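Local coordinates for alpha-galacturonidase (Bacillus subtilis, PDB 3FEF), which hydrolyses alpha-galacturonides such as alpha-1,4-di-galacturonate, releasing galacturonate, with NAD(+) and manganese as cofactors, at residues A130-N144 and L156-C168. Numbering follows the deposited sequence.
Sequences ARAIRDYAPESWVIN and LYKVFPGIKAIGC
The Phe160 ring is sandwiched. CB of Arg134 lies over one face, 3.9 Å from the ring centroid, a CH-pi contact. The turn at Gly162 and Ile163 lies against the opposite face, with Ile163 N over the ring centre. At the edge, near the ring plane, come Ile133 CG2 and Pro138 O. Phe160 CG is anti to the backbone N (chi1 177°), which carries the ring across to helix 112-136. The Trp141 indole takes Lys164 CB over one face, 3.6 Å from the centroid of its six-membered ring. The lysine chain bends at chi2 and chi3 and crosses the indole at about a right angle, with CE 3.5 Å from Trp141 NE1. Its NZ donates to Glu139 O at 2.6 Å, from above the carbonyl plane. Glu139 OE1 adds only a long salt bridge to this amine. Asn371 OD1 accepts from both Trp141 NE1 and Lys164 NZ. With the indole gone, as with an alanine here, Asn371 OD1 loses the Trp141 N-H, and the lysine chain would probably be left without the flat surface it crosses.

On the face of the sheet that bears Val142 and Ala165, Val142 CG2 meets Ile163 CD1 at 3.9 Å, while Val142 CG1 and Leu156 CD1 reach tip to tip. Ala130 CB packs on Leu156 CD2 at 3.7 Å and on Val159. Four backbone bonds join the strands, from Val142 N to Lys164 O through Cys168 N to Asn144 O (2.8 Å). One water links Pro138 O and Ser140 O to Lys164 N, a second Pro138 O to Gly162 O. Strands 141-144 and 164-167 run parallel, their directions 21° apart. With helix 149-159 they form a beta-alpha-beta unit at one end of the parallel sheet, characteristic of the Rossmann-type NAD domain of family 4 glycosyl hydrolases; the last strand leads to metal ligand Cys169.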
ATOM      1  N   ALA A 130      25.762   8.784  10.784  1.00 24.02           N
ATOM      2  CA  ALA A 130      25.161   8.704   9.450  1.00 28.65           C
ATOM      3  C   ALA A 130      25.612   9.831   8.516  1.00 29.61           C
ATOM      4  O   ALA A 130      25.759   9.618   7.304  1.00 29.77           O
ATOM      5  CB  ALA A 130      23.611   8.659   9.538  1.00 26.45           C
ATOM      6  N   ARG A 131      25.806  11.034   9.064  1.00 28.96           N
ATOM      7  CA  ARG A 131      26.219  12.165   8.237  1.00 27.13           C
ATOM      8  C   ARG A 131      27.669  11.989   7.822  1.00 26.10           C
ATOM      9  O   ARG A 131      28.055  12.370   6.720  1.00 28.71           O
ATOM     10  CB  ARG A 131      25.987  13.507   8.954  1.00 29.49           C
ATOM     11  CG  ARG A 131      24.511  13.939   8.983  1.00 31.60           C
ATOM     12  CD  ARG A 131      24.332  15.377   9.484  1.00 33.09           C
ATOM     13  NE  ARG A 131      24.619  15.437  10.907  1.00 38.11           N
ATOM     14  CZ  ARG A 131      23.702  15.329  11.870  1.00 39.17           C
ATOM     15  NH1 ARG A 131      22.415  15.176  11.559  1.00 39.14           N
ATOM     16  NH2 ARG A 131      24.082  15.380  13.142  1.00 35.86           N
ATOM     17  N   ALA A 132      28.461  11.367   8.693  1.00 24.48           N
ATOM     18  CA  ALA A 132      29.880  11.120   8.400  1.00 25.98           C
ATOM     19  C   ALA A 132      30.053  10.049   7.334  1.00 26.94           C
ATOM     20  O   ALA A 132      30.836  10.200   6.394  1.00 28.26           O
ATOM     21  CB  ALA A 132      30.625  10.725   9.679  1.00 23.71           C
ATOM     22  N   ILE A 133      29.325   8.948   7.492  1.00 30.42           N
ATOM     23  CA  ILE A 133      29.286   7.915   6.464  1.00 27.91           C
ATOM     24  C   ILE A 133      28.824   8.509   5.140  1.00 28.42           C
ATOM     25  O   ILE A 133      29.414   8.250   4.096  1.00 28.79           O
ATOM     26  CB  ILE A 133      28.350   6.778   6.888  1.00 28.07           C
ATOM     27  CG1 ILE A 133      28.941   6.068   8.100  1.00 26.98           C
ATOM     28  CG2 ILE A 133      28.106   5.813   5.731  1.00 26.06           C
ATOM     29  CD1 ILE A 133      27.970   5.171   8.797  1.00 30.48           C
ATOM     30  N   ARG A 134      27.765   9.309   5.173  1.00 30.65           N
ATOM     31  CA  ARG A 134      27.324   9.997   3.956  1.00 31.77           C
ATOM     32  C   ARG A 134      28.446  10.847   3.353  1.00 32.58           C
ATOM     33  O   ARG A 134      28.625  10.878   2.140  1.00 31.14           O
ATOM     34  CB  ARG A 134      26.155  10.933   4.248  1.00 32.44           C
ATOM     35  CG  ARG A 134      25.592  11.598   2.982  1.00 34.25           C
ATOM     36  CD  ARG A 134      24.475  12.549   3.330  1.00 35.82           C
ATOM     37  NE  ARG A 134      24.995  13.654   4.127  1.00 41.03           N
ATOM     38  CZ  ARG A 134      24.246  14.477   4.854  1.00 42.82           C
ATOM     39  NH1 ARG A 134      22.935  14.311   4.908  1.00 43.06           N
ATOM     40  NH2 ARG A 134      24.817  15.463   5.536  1.00 43.33           N
ATOM     41  N   ASP A 135      29.183  11.546   4.205  1.00 32.70           N
ATOM     42  CA  ASP A 135      30.196  12.475   3.723  1.00 35.83           C
ATOM     43  C   ASP A 135      31.432  11.725   3.227  1.00 34.55           C
ATOM     44  O   ASP A 135      31.941  12.027   2.173  1.00 34.68           O
ATOM     45  CB  ASP A 135      30.582  13.480   4.816  1.00 37.94           C
ATOM     46  CG  ASP A 135      29.436  14.424   5.190  1.00 40.07           C
ATOM     47  OD1 ASP A 135      28.522  14.627   4.367  1.00 41.32           O
ATOM     48  OD2 ASP A 135      29.450  14.968   6.318  1.00 43.08           O
ATOM     49  N   TYR A 136      31.892  10.719   3.961  1.00 35.32           N
ATOM     50  CA  TYR A 136      33.180  10.095   3.619  1.00 33.85           C
ATOM     51  C   TYR A 136      33.166   8.692   3.034  1.00 33.83           C
ATOM     52  O   TYR A 136      34.169   8.260   2.503  1.00 36.77           O
ATOM     53  CB  TYR A 136      34.114  10.142   4.831  1.00 34.91           C
ATOM     54  CG  TYR A 136      34.118  11.513   5.456  1.00 38.26           C
ATOM     55  CD1 TYR A 136      34.610  12.609   4.751  1.00 37.45           C
ATOM     56  CD2 TYR A 136      33.584  11.724   6.719  1.00 38.03           C
ATOM     57  CE1 TYR A 136      34.593  13.864   5.299  1.00 40.73           C
ATOM     58  CE2 TYR A 136      33.561  12.987   7.277  1.00 40.84           C
ATOM     59  CZ  TYR A 136      34.069  14.053   6.557  1.00 41.51           C
ATOM     60  OH  TYR A 136      34.059  15.317   7.092  1.00 44.79           O
ATOM     61  N   ALA A 137      32.055   7.968   3.129  1.00 34.82           N
ATOM     62  CA  ALA A 137      32.053   6.570   2.697  1.00 31.53           C
ATOM     63  C   ALA A 137      30.658   6.143   2.284  1.00 31.14           C
ATOM     64  O   ALA A 137      30.152   5.108   2.722  1.00 30.67           O
ATOM     65  CB  ALA A 137      32.578   5.686   3.815  1.00 32.47           C
ATOM     66  N   PRO A 138      30.019   6.967   1.450  1.00 31.24           N
ATOM     67  CA  PRO A 138      28.642   6.797   1.005  1.00 30.47           C
ATOM     68  C   PRO A 138      28.345   5.411   0.461  1.00 30.69           C
ATOM     69  O   PRO A 138      27.209   4.963   0.536  1.00 30.97           O
ATOM     70  CB  PRO A 138      28.494   7.848  -0.109  1.00 30.25           C
ATOM     71  CG  PRO A 138      29.879   8.459  -0.297  1.00 29.61           C
ATOM     72  CD  PRO A 138      30.581   8.249   0.999  1.00 30.47           C
ATOM     73  N   GLU A 139      29.348   4.734  -0.080  1.00 29.55           N
ATOM     74  CA  GLU A 139      29.098   3.484  -0.762  1.00 30.52           C
ATOM     75  C   GLU A 139      29.501   2.270   0.073  1.00 27.87           C
ATOM     76  O   GLU A 139      29.400   1.153  -0.383  1.00 25.14           O
ATOM     77  CB  GLU A 139      29.819   3.452  -2.117  1.00 37.09           C
ATOM     78  CG  GLU A 139      29.346   4.492  -3.135  1.00 41.63           C
ATOM     79  CD  GLU A 139      28.319   3.938  -4.114  1.00 48.86           C
ATOM     80  OE1 GLU A 139      27.544   3.023  -3.738  1.00 53.01           O
ATOM     81  OE2 GLU A 139      28.284   4.413  -5.269  1.00 52.50           O
ATOM     82  N   SER A 140      29.958   2.478   1.296  1.00 28.55           N
ATOM     83  CA  SER A 140      30.320   1.335   2.134  1.00 25.18           C
ATOM     84  C   SER A 140      29.079   0.606   2.644  1.00 27.03           C
ATOM     85  O   SER A 140      27.984   1.187   2.712  1.00 23.75           O
ATOM     86  CB  SER A 140      31.143   1.805   3.322  1.00 25.19           C
ATOM     87  OG  SER A 140      30.459   2.858   3.990  1.00 30.99           O
ATOM     88  N   TRP A 141      29.244  -0.667   3.001  1.00 24.86           N
ATOM     89  CA  TRP A 141      28.229  -1.359   3.786  1.00 25.24           C
ATOM     90  C   TRP A 141      28.475  -1.118   5.265  1.00 24.80           C
ATOM     91  O   TRP A 141      29.613  -1.147   5.722  1.00 26.52           O
ATOM     92  CB  TRP A 141      28.189  -2.857   3.453  1.00 24.61           C
ATOM     93  CG  TRP A 141      27.424  -3.080   2.225  1.00 27.05           C
ATOM     94  CD1 TRP A 141      27.914  -3.149   0.921  1.00 26.39           C
ATOM     95  CD2 TRP A 141      26.008  -3.204   2.131  1.00 25.69           C
ATOM     96  NE1 TRP A 141      26.867  -3.319   0.053  1.00 25.99           N
ATOM     97  CE2 TRP A 141      25.690  -3.360   0.766  1.00 27.18           C
ATOM     98  CE3 TRP A 141      24.972  -3.216   3.077  1.00 27.55           C
ATOM     99  CZ2 TRP A 141      24.376  -3.529   0.323  1.00 28.76           C
ATOM    100  CZ3 TRP A 141      23.675  -3.364   2.635  1.00 29.02           C
ATOM    101  CH2 TRP A 141      23.388  -3.521   1.267  1.00 29.55           C
ATOM    102  N   VAL A 142      27.399  -0.864   6.001  1.00 23.43           N
ATOM    103  CA  VAL A 142      27.456  -0.521   7.426  1.00 20.40           C
ATOM    104  C   VAL A 142      26.831  -1.665   8.222  1.00 22.19           C
ATOM    105  O   VAL A 142      25.703  -2.055   7.959  1.00 21.45           O
ATOM    106  CB  VAL A 142      26.635   0.768   7.697  1.00 23.74           C
ATOM    107  CG1 VAL A 142      26.771   1.202   9.143  1.00 22.11           C
ATOM    108  CG2 VAL A 142      27.083   1.888   6.763  1.00 18.79           C
ATOM    109  N   ILE A 143      27.569  -2.242   9.160  1.00 24.22           N
ATOM    110  CA  ILE A 143      26.978  -3.242  10.030  1.00 23.13           C
ATOM    111  C   ILE A 143      26.872  -2.705  11.442  1.00 22.57           C
ATOM    112  O   ILE A 143      27.867  -2.491  12.094  1.00 21.04           O
ATOM    113  CB  ILE A 143      27.789  -4.562  10.039  1.00 25.75           C
ATOM    114  CG1 ILE A 143      28.085  -5.024   8.608  1.00 25.60           C
ATOM    115  CG2 ILE A 143      27.040  -5.644  10.851  1.00 26.03           C
ATOM    116  CD1 ILE A 143      28.950  -6.289   8.561  1.00 26.83           C
ATOM    117  N   ASN A 144      25.651  -2.497  11.918  1.00 24.53           N
ATOM    118  CA  ASN A 144      25.450  -2.010  13.274  1.00 21.61           C
ATOM    119  C   ASN A 144      25.218  -3.138  14.283  1.00 22.92           C
ATOM    120  O   ASN A 144      24.399  -4.032  14.071  1.00 23.82           O
ATOM    121  CB  ASN A 144      24.280  -1.015  13.308  1.00 24.88           C
ATOM    122  CG  ASN A 144      24.013  -0.479  14.702  1.00 28.18           C
ATOM    123  OD1 ASN A 144      24.937  -0.142  15.440  1.00 32.18           O
ATOM    124  ND2 ASN A 144      22.745  -0.404  15.074  1.00 30.19           N
ATOM    125  N   LEU A 156      20.000   5.812  11.183  1.00 24.04           N
ATOM    126  CA  LEU A 156      20.883   5.794  10.021  1.00 23.42           C
ATOM    127  C   LEU A 156      20.104   6.100   8.718  1.00 25.68           C
ATOM    128  O   LEU A 156      20.508   6.953   7.921  1.00 23.24           O
ATOM    129  CB  LEU A 156      21.629   4.451   9.926  1.00 21.85           C
ATOM    130  CG  LEU A 156      22.621   4.181  11.056  1.00 21.90           C
ATOM    131  CD1 LEU A 156      23.378   2.850  10.900  1.00 19.17           C
ATOM    132  CD2 LEU A 156      23.602   5.374  11.168  1.00 23.14           C
ATOM    133  N   TYR A 157      18.996   5.391   8.493  1.00 25.11           N
ATOM    134  CA  TYR A 157      18.249   5.560   7.255  1.00 23.85           C
ATOM    135  C   TYR A 157      17.516   6.898   7.185  1.00 25.47           C
ATOM    136  O   TYR A 157      17.354   7.456   6.103  1.00 25.13           O
ATOM    137  CB  TYR A 157      17.252   4.402   7.032  1.00 23.70           C
ATOM    138  CG  TYR A 157      17.913   3.161   6.479  1.00 21.55           C
ATOM    139  CD1 TYR A 157      18.424   2.190   7.332  1.00 16.91           C
ATOM    140  CD2 TYR A 157      18.059   2.978   5.113  1.00 18.53           C
ATOM    141  CE1 TYR A 157      19.047   1.055   6.843  1.00 16.03           C
ATOM    142  CE2 TYR A 157      18.687   1.826   4.602  1.00 19.62           C
ATOM    143  CZ  TYR A 157      19.175   0.879   5.483  1.00 18.98           C
ATOM    144  OH  TYR A 157      19.805  -0.257   5.016  1.00 20.56           O
ATOM    145  N   LYS A 158      17.062   7.395   8.328  1.00 24.67           N
ATOM    146  CA  LYS A 158      16.331   8.650   8.357  1.00 27.67           C
ATOM    147  C   LYS A 158      17.265   9.799   8.018  1.00 27.77           C
ATOM    148  O   LYS A 158      16.881  10.765   7.351  1.00 30.41           O
ATOM    149  CB  LYS A 158      15.680   8.888   9.722  1.00 26.05           C
ATOM    150  CG  LYS A 158      14.490   7.978  10.023  1.00 26.78           C
ATOM    151  CD  LYS A 158      13.995   8.141  11.473  1.00 26.05           C
ATOM    152  CE  LYS A 158      13.164   9.406  11.653  1.00 29.15           C
ATOM    153  NZ  LYS A 158      11.774   9.247  11.088  1.00 28.83           N
ATOM    154  N   VAL A 159      18.500   9.691   8.461  1.00 26.13           N
ATOM    155  CA  VAL A 159      19.432  10.786   8.274  1.00 28.48           C
ATOM    156  C   VAL A 159      20.181  10.658   6.947  1.00 29.91           C
ATOM    157  O   VAL A 159      20.533  11.661   6.324  1.00 30.25           O
ATOM    158  CB  VAL A 159      20.416  10.876   9.451  1.00 27.12           C
ATOM    159  CG1 VAL A 159      21.415  12.005   9.228  1.00 24.67           C
ATOM    160  CG2 VAL A 159      19.638  11.071  10.748  1.00 23.05           C
ATOM    161  N   PHE A 160      20.400   9.424   6.506  1.00 28.51           N
ATOM    162  CA  PHE A 160      21.029   9.162   5.199  1.00 26.38           C
ATOM    163  C   PHE A 160      20.204   8.095   4.485  1.00 28.21           C
ATOM    164  O   PHE A 160      20.508   6.900   4.590  1.00 29.32           O
ATOM    165  CB  PHE A 160      22.465   8.692   5.433  1.00 26.22           C
ATOM    166  CG  PHE A 160      23.219   8.309   4.178  1.00 26.28           C
ATOM    167  CD1 PHE A 160      22.819   8.765   2.918  1.00 23.83           C
ATOM    168  CD2 PHE A 160      24.359   7.527   4.275  1.00 24.62           C
ATOM    169  CE1 PHE A 160      23.512   8.409   1.776  1.00 24.48           C
ATOM    170  CE2 PHE A 160      25.075   7.168   3.130  1.00 26.55           C
ATOM    171  CZ  PHE A 160      24.650   7.616   1.872  1.00 23.81           C
ATOM    172  N   PRO A 161      19.130   8.517   3.787  1.00 28.81           N
ATOM    173  CA  PRO A 161      18.198   7.558   3.159  1.00 27.43           C
ATOM    174  C   PRO A 161      18.880   6.568   2.241  1.00 26.22           C
ATOM    175  O   PRO A 161      18.422   5.428   2.123  1.00 25.14           O
ATOM    176  CB  PRO A 161      17.228   8.458   2.368  1.00 25.48           C
ATOM    177  CG  PRO A 161      17.187   9.750   3.206  1.00 27.52           C
ATOM    178  CD  PRO A 161      18.616   9.903   3.750  1.00 29.14           C
ATOM    179  N   GLY A 162      19.972   6.979   1.601  1.00 25.16           N
ATOM    180  CA  GLY A 162      20.673   6.076   0.680  1.00 24.04           C
ATOM    181  C   GLY A 162      21.692   5.148   1.344  1.00 27.04           C
ATOM    182  O   GLY A 162      22.373   4.368   0.672  1.00 24.71           O
ATOM    183  N   ILE A 163      21.828   5.241   2.661  1.00 23.04           N
ATOM    184  CA  ILE A 163      22.836   4.452   3.326  1.00 23.69           C
ATOM    185  C   ILE A 163      22.616   2.946   3.065  1.00 24.22           C
ATOM    186  O   ILE A 163      21.489   2.489   2.904  1.00 26.33           O
ATOM    187  CB  ILE A 163      22.818   4.725   4.833  1.00 21.79           C
ATOM    188  CG1 ILE A 163      24.140   4.289   5.471  1.00 24.62           C
ATOM    189  CG2 ILE A 163      21.620   4.042   5.479  1.00 20.91           C
ATOM    190  CD1 ILE A 163      24.235   4.594   6.970  1.00 24.84           C
ATOM    191  N   LYS A 164      23.700   2.186   3.051  1.00 23.75           N
ATOM    192  CA  LYS A 164      23.639   0.736   2.953  1.00 25.07           C
ATOM    193  C   LYS A 164      23.970   0.106   4.295  1.00 22.85           C
ATOM    194  O   LYS A 164      25.123  -0.209   4.568  1.00 24.20           O
ATOM    195  CB  LYS A 164      24.612   0.257   1.891  1.00 23.80           C
ATOM    196  CG  LYS A 164      24.183   0.669   0.509  1.00 27.85           C
ATOM    197  CD  LYS A 164      25.405   0.998  -0.365  1.00 30.32           C
ATOM    198  CE  LYS A 164      25.897  -0.212  -1.103  1.00 27.96           C
ATOM    199  NZ  LYS A 164      27.296   0.030  -1.484  1.00 29.32           N
ATOM    200  N   ALA A 165      22.948  -0.074   5.128  1.00 21.02           N
ATOM    201  CA  ALA A 165      23.150  -0.511   6.497  1.00 21.75           C
ATOM    202  C   ALA A 165      22.290  -1.692   6.927  1.00 24.12           C
ATOM    203  O   ALA A 165      21.084  -1.760   6.633  1.00 21.24           O
ATOM    204  CB  ALA A 165      22.913   0.667   7.472  1.00 21.16           C
ATOM    205  N   ILE A 166      22.913  -2.591   7.683  1.00 22.29           N
ATOM    206  CA  ILE A 166      22.162  -3.622   8.384  1.00 23.55           C
ATOM    207  C   ILE A 166      22.525  -3.612   9.859  1.00 23.85           C
ATOM    208  O   ILE A 166      23.590  -3.135  10.243  1.00 25.70           O
ATOM    209  CB  ILE A 166      22.455  -4.986   7.825  1.00 21.78           C
ATOM    210  CG1 ILE A 166      23.893  -5.398   8.169  1.00 23.13           C
ATOM    211  CG2 ILE A 166      22.280  -4.974   6.295  1.00 24.31           C
ATOM    212  CD1 ILE A 166      24.318  -6.692   7.479  1.00 23.03           C
ATOM    213  N   GLY A 167      21.622  -4.130  10.678  1.00 21.78           N
ATOM    214  CA  GLY A 167      21.909  -4.397  12.068  1.00 21.61           C
ATOM    215  C   GLY A 167      22.043  -5.899  12.269  1.00 27.05           C
ATOM    216  O   GLY A 167      21.257  -6.686  11.693  1.00 23.32           O
ATOM    217  N   CYS A 168      23.031  -6.292  13.088  1.00 24.99           N
ATOM    218  CA  CYS A 168      23.297  -7.701  13.402  1.00 27.29           C
ATOM    219  C   CYS A 168      23.186  -8.030  14.878  1.00 27.35           C
ATOM    220  O   CYS A 168      23.637  -7.282  15.737  1.00 27.15           O
ATOM    221  CB  CYS A 168      24.697  -8.117  12.936  1.00 25.33           C
ATOM    222  SG  CYS A 168      24.748  -8.363  11.185  1.00 33.40           S
TER
HETATM  223  O   HOH W   1      26.392   3.343   2.860  1.00 25.61           O
HETATM  224  O   HOH W   2      24.833   4.599  -0.611  1.00 27.90           O